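Local coordinates for protein S-adenosylmethionine-dependent methyltransferase (Clostridium acetobutylicum, PDB 1Y8C) that probably transfers methyl groups from S-adenosylmethionine, as a member of the Rossmann-like methyltransferases, at residues A[34-39]-A[135-140]; A[38-43]-A[59-64]; A[150-155]-A[166-171]. All blocks are in the same frame, centred on the assembly; numbering follows the deposited sequence.

Contact 1 of 3, residues A[34-39]-A[135-140]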
# COMPACT_ATOMS: atom_id res chain seq x y z
N ASN A 34 18.42 9.45 -5.23
CA ASN A 34 18.32 9.09 -6.64
C ASN A 34 18.19 10.30 -7.56
O ASN A 34 17.67 10.20 -8.68
CB ASN A 34 17.15 8.13 -6.84
CG ASN A 34 17.46 6.72 -6.36
OD1 ASN A 34 18.19 5.97 -7.02
ND2 ASN A 34 16.92 6.35 -5.21
N ASN A 35 18.68 11.44 -7.08
CA ASN A 35 18.65 12.70 -7.83
C ASN A 35 17.30 12.94 -8.49
O ASN A 35 17.21 13.50 -9.58
CB ASN A 35 19.75 12.69 -8.89
CG ASN A 35 21.09 12.26 -8.34
OD1 ASN A 35 21.53 12.73 -7.29
ND2 ASN A 35 21.77 11.36 -9.07
N LEU A 36 16.24 12.52 -7.82
CA LEU A 36 14.90 12.66 -8.37
C LEU A 36 14.44 14.10 -8.51
O LEU A 36 14.75 14.96 -7.67
CB LEU A 36 13.89 11.91 -7.49
CG LEU A 36 12.52 11.58 -8.09
CD1 LEU A 36 12.54 10.14 -8.56
CD2 LEU A 36 11.43 11.77 -7.05
N VAL A 37 13.70 14.37 -9.58
CA VAL A 37 13.16 15.70 -9.80
C VAL A 37 11.72 15.62 -9.32
O VAL A 37 10.92 14.88 -9.88
CB VAL A 37 13.18 16.06 -11.27
CG1 VAL A 37 12.61 17.45 -11.45
CG2 VAL A 37 14.60 15.98 -11.81
N PHE A 38 11.40 16.39 -8.29
CA PHE A 38 10.06 16.35 -7.72
C PHE A 38 8.95 17.03 -8.52
O PHE A 38 8.23 17.88 -8.01
CB PHE A 38 10.10 16.90 -6.28
CG PHE A 38 10.98 16.09 -5.36
CD1 PHE A 38 12.37 16.16 -5.46
CD2 PHE A 38 10.42 15.23 -4.42
CE1 PHE A 38 13.19 15.39 -4.64
CE2 PHE A 38 11.24 14.45 -3.59
CZ PHE A 38 12.62 14.53 -3.71
N ASP A 39 8.78 16.61 -9.77
CA ASP A 39 7.73 17.17 -10.59
C ASP A 39 6.41 16.42 -10.51
O ASP A 39 5.39 17.01 -10.15
CB ASP A 39 8.17 17.24 -12.05
CG ASP A 39 9.13 18.37 -12.30
OD1 ASP A 39 8.90 19.47 -11.74
OD2 ASP A 39 10.11 18.18 -13.07
N GLY A 135 14.35 7.43 -15.50
CA GLY A 135 15.04 7.93 -14.33
C GLY A 135 14.12 8.04 -13.13
O GLY A 135 14.52 8.50 -12.07
N GLY A 136 12.87 7.63 -13.31
CA GLY A 136 11.92 7.70 -12.21
C GLY A 136 12.02 6.50 -11.27
O GLY A 136 12.59 5.47 -11.64
N VAL A 137 11.46 6.63 -10.07
CA VAL A 137 11.51 5.56 -9.09
C VAL A 137 10.13 5.04 -8.71
O VAL A 137 9.16 5.80 -8.66
CB VAL A 137 12.24 6.03 -7.80
CG1 VAL A 137 12.26 4.92 -6.76
CG2 VAL A 137 13.67 6.42 -8.14
N PHE A 138 10.04 3.73 -8.46
CA PHE A 138 8.79 3.08 -8.06
C PHE A 138 9.01 2.36 -6.73
O PHE A 138 9.84 1.46 -6.63
CB PHE A 138 8.33 2.08 -9.14
CG PHE A 138 7.18 1.20 -8.70
CD1 PHE A 138 6.15 1.71 -7.89
CD2 PHE A 138 7.10 -0.14 -9.11
CE1 PHE A 138 5.06 0.92 -7.50
CE2 PHE A 138 6.02 -0.95 -8.73
CZ PHE A 138 4.99 -0.41 -7.92
N ILE A 139 8.25 2.78 -5.72
CA ILE A 139 8.36 2.21 -4.38
C ILE A 139 7.06 1.54 -3.92
O ILE A 139 5.99 2.14 -3.96
CB ILE A 139 8.76 3.32 -3.37
CG1 ILE A 139 10.11 3.91 -3.78
CG2 ILE A 139 8.85 2.76 -1.97
CD1 ILE A 139 10.61 5.03 -2.88
N PHE A 140 7.15 0.28 -3.50
CA PHE A 140 5.98 -0.46 -3.03
C PHE A 140 6.39 -1.48 -1.99
O PHE A 140 7.55 -1.89 -1.94
CB PHE A 140 5.30 -1.17 -4.20
CG PHE A 140 6.07 -2.36 -4.73
CD1 PHE A 140 5.76 -3.65 -4.33
CD2 PHE A 140 7.11 -2.19 -5.65
CE1 PHE A 140 6.45 -4.75 -4.83
CE2 PHE A 140 7.81 -3.29 -6.16
CZ PHE A 140 7.48 -4.57 -5.75
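The carboxamide of Asn34 turns one flat side to Val137, whose methyl CG2 stands over it, 4.2 Å from Asn34 CG. At the rim of the same amide, ND2 is hydrogen-bonded to the carbonyl of Lys30, which fixes how the group is rotated. CG of Asn34 is anti to its carbonyl carbon (chi1 -76°), so that the asparagine and valine side chains cross at about a right angle; Asn34 CB meets Val137 CG2 at 4.1 Å.

Leu36 completes the contact from beside Asn34. Its CA-CB bond does not aim at the strand, but with CG anti to the backbone N (chi1 -162°) the side chain still brings CD1 within 3.9 Å of Val137 CG2. Leu36 CD1 also lies 4.4 Å from Gly136 CA. No hydrogen bond crosses between 34-39 and 135-140, and the small interface of 143 Å² rests on these van der Waals touches. Elsewhere Leu36 packs on Cys31, Phe59 and Leu104, so it belongs to a wider apolar core.

The chain shape behind this is a Schellman motif: Asn35, with positive phi, ends helix 20-32, and Leu36 N bonds back to Cys31 O. What follows is a helix-to-strand connection at the end of the sheet where strands 40-44 and 136-143 begin, leading into its first strand, 40-44; the sheet's strand order, 3-2-1-4-5-7-6 with 237-244 antiparallel, marks the class I methyltransferase fold.

Contact 2 of 3, residues A[38-43]-A[59-64]; sequences FDDYLD and FKNTWA
Phe59 is held between Phe38 and Tyr41 where two neighbouring parallel strands of the Rossmann-like sheet, 40-43 and 61-64, begin; they are the strands of a beta-alpha-beta unit with helix 52-55 between them. Over one face of the Phe59 ring lies Tyr41 CB, 3.5 Å from the ring centroid. Over the opposite face comes Phe38, with CD2 at 3.4 Å from Phe59 CZ and its ring plane inclined by 49°. The rings of Tyr41 and Phe59 are nearly parallel but slid apart, so the tyrosine gives its methylene rather than its ring face.

Tyr41 CG is anti to the backbone N (chi1 168°), which lays the ring alongside Thr62, with Thr62 OG1 in plane at its edge. Farther out, Tyr41 OH is hydrogen-bonded to Thr106. On the other face of the sheet, Asp40 runs beside Asn61 and makes salt bridges to Lys133 and Arg100, a pairing that would favour its charged form.

Regular parallel pairing joins the backbones, with Tyr41 N giving a nearly straight bond to Asn61 O at 2.9 Å. Beyond it, Leu42 crosses Trp63 obliquely, its methyl CD1 stopping 3.6 Å from Trp63 CB.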
# COMPACT_ATOMS: atom_id res chain seq x y z
N PHE A 38 11.40 16.39 -8.29
CA PHE A 38 10.06 16.35 -7.72
C PHE A 38 8.95 17.03 -8.52
O PHE A 38 8.23 17.88 -8.01
CB PHE A 38 10.10 16.90 -6.28
CG PHE A 38 10.98 16.09 -5.36
CD1 PHE A 38 12.37 16.16 -5.46
CD2 PHE A 38 10.42 15.23 -4.42
CE1 PHE A 38 13.19 15.39 -4.64
CE2 PHE A 38 11.24 14.45 -3.59
CZ PHE A 38 12.62 14.53 -3.71
N ASP A 39 8.78 16.61 -9.77
CA ASP A 39 7.73 17.17 -10.59
C ASP A 39 6.41 16.42 -10.51
O ASP A 39 5.39 17.01 -10.15
CB ASP A 39 8.17 17.24 -12.05
CG ASP A 39 9.13 18.37 -12.30
OD1 ASP A 39 8.90 19.47 -11.74
OD2 ASP A 39 10.11 18.18 -13.07
N ASP A 40 6.43 15.13 -10.83
CA ASP A 40 5.20 14.35 -10.83
C ASP A 40 5.18 13.11 -9.94
O ASP A 40 6.05 12.23 -10.03
CB ASP A 40 4.85 14.00 -12.27
CG ASP A 40 4.62 15.23 -13.11
OD1 ASP A 40 3.59 15.92 -12.88
OD2 ASP A 40 5.47 15.53 -13.98
N TYR A 41 4.15 13.06 -9.11
CA TYR A 41 3.94 11.98 -8.15
C TYR A 41 2.59 11.26 -8.27
O TYR A 41 1.53 11.89 -8.27
CB TYR A 41 4.08 12.54 -6.72
CG TYR A 41 3.60 11.59 -5.64
CD1 TYR A 41 4.13 10.30 -5.53
CD2 TYR A 41 2.62 11.98 -4.72
CE1 TYR A 41 3.70 9.42 -4.53
CE2 TYR A 41 2.18 11.11 -3.72
CZ TYR A 41 2.73 9.83 -3.64
OH TYR A 41 2.31 8.96 -2.66
N LEU A 42 2.65 9.94 -8.34
CA LEU A 42 1.48 9.08 -8.43
C LEU A 42 1.45 8.07 -7.29
O LEU A 42 2.39 7.28 -7.09
CB LEU A 42 1.47 8.32 -9.75
CG LEU A 42 0.42 7.19 -9.87
CD1 LEU A 42 -0.95 7.80 -10.10
CD2 LEU A 42 0.78 6.25 -11.00
N ASP A 43 0.36 8.08 -6.54
CA ASP A 43 0.22 7.12 -5.46
C ASP A 43 -0.93 6.18 -5.80
O ASP A 43 -2.09 6.60 -5.88
CB ASP A 43 -0.06 7.86 -4.15
CG ASP A 43 -0.22 6.93 -2.99
OD1 ASP A 43 0.37 5.82 -3.05
OD2 ASP A 43 -0.92 7.29 -2.02
N PHE A 59 5.75 17.60 -4.19
CA PHE A 59 5.76 17.62 -5.65
C PHE A 59 4.91 18.74 -6.26
O PHE A 59 4.19 19.44 -5.55
CB PHE A 59 5.26 16.28 -6.20
CG PHE A 59 6.20 15.15 -5.96
CD1 PHE A 59 6.30 14.57 -4.70
CD2 PHE A 59 7.01 14.67 -6.99
CE1 PHE A 59 7.19 13.53 -4.47
CE2 PHE A 59 7.90 13.63 -6.77
CZ PHE A 59 7.99 13.06 -5.50
N LYS A 60 5.01 18.90 -7.57
CA LYS A 60 4.23 19.93 -8.26
C LYS A 60 2.87 19.38 -8.64
O LYS A 60 1.85 20.02 -8.42
CB LYS A 60 4.94 20.42 -9.52
CG LYS A 60 6.33 20.99 -9.31
CD LYS A 60 6.67 22.00 -10.41
CE LYS A 60 6.47 21.42 -11.82
NZ LYS A 60 6.45 22.44 -12.91
N ASN A 61 2.87 18.18 -9.23
CA ASN A 61 1.62 17.55 -9.65
C ASN A 61 1.48 16.17 -9.03
O ASN A 61 2.41 15.35 -9.08
CB ASN A 61 1.56 17.44 -11.17
CG ASN A 61 1.98 18.72 -11.87
OD1 ASN A 61 3.02 18.77 -12.54
ND2 ASN A 61 1.18 19.76 -11.73
N THR A 62 0.30 15.90 -8.48
CA THR A 62 0.05 14.62 -7.84
C THR A 62 -1.22 13.94 -8.35
O THR A 62 -2.23 14.59 -8.62
CB THR A 62 -0.07 14.77 -6.31
OG1 THR A 62 1.11 15.38 -5.79
CG2 THR A 62 -0.26 13.42 -5.65
N TRP A 63 -1.15 12.62 -8.47
CA TRP A 63 -2.28 11.81 -8.89
C TRP A 63 -2.45 10.71 -7.85
O TRP A 63 -1.48 10.06 -7.45
CB TRP A 63 -2.03 11.18 -10.25
CG TRP A 63 -2.24 12.11 -11.36
CD1 TRP A 63 -1.43 13.14 -11.75
CD2 TRP A 63 -3.34 12.11 -12.27
NE1 TRP A 63 -1.95 13.77 -12.85
CE2 TRP A 63 -3.12 13.16 -13.19
CE3 TRP A 63 -4.48 11.31 -12.40
CZ2 TRP A 63 -4.02 13.44 -14.23
CZ3 TRP A 63 -5.38 11.59 -13.43
CH2 TRP A 63 -5.14 12.64 -14.33
N ALA A 64 -3.69 10.51 -7.42
CA ALA A 64 -4.03 9.51 -6.43
C ALA A 64 -5.08 8.59 -7.03
O ALA A 64 -6.13 9.05 -7.48
CB ALA A 64 -4.57 10.18 -5.18

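Contact 3 of 3, residues A[150-155]-A[166-171]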
# COMPACT_ATOMS: atom_id res chain seq x y z
N GLN A 150 2.96 -17.87 8.26
CA GLN A 150 3.19 -18.25 9.65
C GLN A 150 2.54 -17.31 10.65
O GLN A 150 1.57 -17.68 11.31
CB GLN A 150 4.69 -18.32 9.93
CG GLN A 150 5.46 -19.23 9.01
CD GLN A 150 4.86 -20.61 8.95
OE1 GLN A 150 4.25 -21.07 9.92
NE2 GLN A 150 5.02 -21.29 7.82
N VAL A 151 3.07 -16.10 10.77
CA VAL A 151 2.56 -15.12 11.72
C VAL A 151 1.05 -14.94 11.65
O VAL A 151 0.40 -14.69 12.67
CB VAL A 151 3.27 -13.77 11.54
CG1 VAL A 151 2.94 -12.86 12.70
CG2 VAL A 151 4.77 -13.99 11.43
N LEU A 152 0.46 -15.05 10.46
CA LEU A 152 -0.99 -14.94 10.34
C LEU A 152 -1.59 -16.34 10.29
O LEU A 152 -2.36 -16.72 11.17
CB LEU A 152 -1.40 -14.17 9.09
CG LEU A 152 -1.32 -12.65 9.10
CD1 LEU A 152 -2.00 -12.13 7.86
CD2 LEU A 152 -2.01 -12.08 10.33
N GLY A 153 -1.22 -17.10 9.27
CA GLY A 153 -1.74 -18.45 9.12
C GLY A 153 -3.22 -18.60 9.37
O GLY A 153 -4.03 -17.93 8.73
N ASN A 154 -3.57 -19.47 10.32
CA ASN A 154 -4.96 -19.74 10.70
C ASN A 154 -5.18 -19.42 12.19
O ASN A 154 -5.62 -20.28 12.95
CB ASN A 154 -5.30 -21.22 10.47
CG ASN A 154 -5.07 -21.66 9.03
OD1 ASN A 154 -5.88 -21.40 8.14
ND2 ASN A 154 -3.94 -22.33 8.80
N ASN A 155 -4.89 -18.19 12.60
CA ASN A 155 -5.05 -17.77 13.99
C ASN A 155 -6.22 -16.80 14.19
O ASN A 155 -6.17 -15.66 13.71
CB ASN A 155 -3.77 -17.09 14.50
CG ASN A 155 -2.58 -18.04 14.58
OD1 ASN A 155 -2.64 -19.08 15.24
ND2 ASN A 155 -1.47 -17.66 13.94
N TYR A 166 -13.10 -6.09 18.14
CA TYR A 166 -13.01 -6.80 16.87
C TYR A 166 -12.62 -8.27 16.98
O TYR A 166 -11.87 -8.65 17.88
CB TYR A 166 -12.04 -6.07 15.91
CG TYR A 166 -10.55 -6.33 16.11
CD1 TYR A 166 -10.01 -7.60 15.87
CD2 TYR A 166 -9.68 -5.30 16.49
CE1 TYR A 166 -8.65 -7.84 16.01
CE2 TYR A 166 -8.30 -5.54 16.63
CZ TYR A 166 -7.79 -6.82 16.39
OH TYR A 166 -6.44 -7.09 16.50
N TYR A 167 -13.16 -9.09 16.09
CA TYR A 167 -12.86 -10.51 16.04
C TYR A 167 -12.25 -10.72 14.66
O TYR A 167 -12.88 -10.43 13.64
CB TYR A 167 -14.12 -11.34 16.21
CG TYR A 167 -13.92 -12.81 15.94
CD1 TYR A 167 -12.83 -13.49 16.48
CD2 TYR A 167 -14.82 -13.53 15.18
CE1 TYR A 167 -12.65 -14.85 16.27
CE2 TYR A 167 -14.65 -14.89 14.95
CZ TYR A 167 -13.56 -15.54 15.50
OH TYR A 167 -13.39 -16.90 15.28
N TRP A 168 -11.03 -11.23 14.64
CA TRP A 168 -10.31 -11.45 13.39
C TRP A 168 -9.98 -12.92 13.17
O TRP A 168 -9.28 -13.53 13.96
CB TRP A 168 -9.03 -10.58 13.44
CG TRP A 168 -8.05 -10.75 12.31
CD1 TRP A 168 -8.18 -11.56 11.22
CD2 TRP A 168 -6.77 -10.12 12.19
NE1 TRP A 168 -7.07 -11.48 10.43
CE2 TRP A 168 -6.19 -10.60 10.99
CE3 TRP A 168 -6.06 -9.20 12.97
CZ2 TRP A 168 -4.91 -10.19 10.56
CZ3 TRP A 168 -4.79 -8.79 12.54
CH2 TRP A 168 -4.23 -9.28 11.34
N GLU A 169 -10.51 -13.51 12.10
CA GLU A 169 -10.24 -14.91 11.81
C GLU A 169 -9.40 -15.04 10.53
O GLU A 169 -9.74 -14.48 9.49
CB GLU A 169 -11.55 -15.69 11.63
CG GLU A 169 -11.49 -17.11 12.17
CD GLU A 169 -12.38 -18.08 11.41
OE1 GLU A 169 -13.58 -17.79 11.25
OE2 GLU A 169 -11.87 -19.14 10.98
N ASN A 170 -8.30 -15.78 10.62
CA ASN A 170 -7.42 -15.98 9.49
C ASN A 170 -7.52 -17.39 8.95
O ASN A 170 -7.55 -18.36 9.70
CB ASN A 170 -5.96 -15.71 9.88
CG ASN A 170 -5.61 -14.23 9.83
OD1 ASN A 170 -4.94 -13.71 10.73
ND2 ASN A 170 -6.04 -13.55 8.77
N GLN A 171 -7.58 -17.50 7.63
CA GLN A 171 -7.66 -18.79 6.98
C GLN A 171 -6.55 -18.81 5.94
O GLN A 171 -6.57 -18.03 4.99
CB GLN A 171 -9.04 -18.97 6.34
CG GLN A 171 -9.09 -19.83 5.09
CD GLN A 171 -8.59 -21.25 5.31
OE1 GLN A 171 -8.33 -21.98 4.35
NE2 GLN A 171 -8.47 -21.65 6.57
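Asn154, just past the end of helix 145-152, lies against Asn170 and Gln171 of strand 164-173 from its backbone outward. Its CB sits 3.7 Å from the backbone O of Asn170. The next atom, CG, is anti to the carbonyl carbon (chi1 -57°), and this carries the amide along the strand toward Gln171. At the tip, OD1 comes within 3.4 Å of Gln171 CA and accepts a hydrogen bond from the backbone N of Phe172. Gln171 NE2 is also close to this oxygen, but at a poor angle for a bond; the two side chains run alongside each other with their amide planes 43° apart.

The backbone follows the same path. Asn154 CA makes a CA-H...O contact with Asn170 O at 3.1 Å, and Gly153 O rests 3.2 Å from Asn170 CB. Gly153, the first residue to leave the helix, has positive phi, a value that favours glycine, and its carbonyl meets the strand. On the helix side, Leu152 points toward the strand, and its CD2 reaches Trp168 CZ2 at 3.5 Å, the two side chains crossing at about a right angle.

Between the two segments, then, the contact depends on carbon-to-oxygen and apolar touches, with one hydrogen bond, from Phe172 N to Asn154 OD1, just beyond them. This chemistry seats the helix end against the separate antiparallel sheet while the strand's backbone pairs with its neighbours.

How the contacts relate
Contacts 1 and 2 are neighbours, with centres 10 Å apart. They share Phe38 and Asp39, and Leu36 CD2 of contact 1 lies 4.0 Å from Phe59 CZ of contact 2. Both reach the seven-stranded mixed sheet, in which strand 104-107 separates 40-44 from 136-143. Contact 3 lies across the chain's centre, its own centre about 36 Å from each of the others, where the end of helix 145-152 meets the four-stranded antiparallel sheet. Along the sequence both earlier contacts close before it opens, and strand 136-143 is followed directly by helix 145-152. The chain thus leaves the Rossmann-like core for the second sheet by way of this helix.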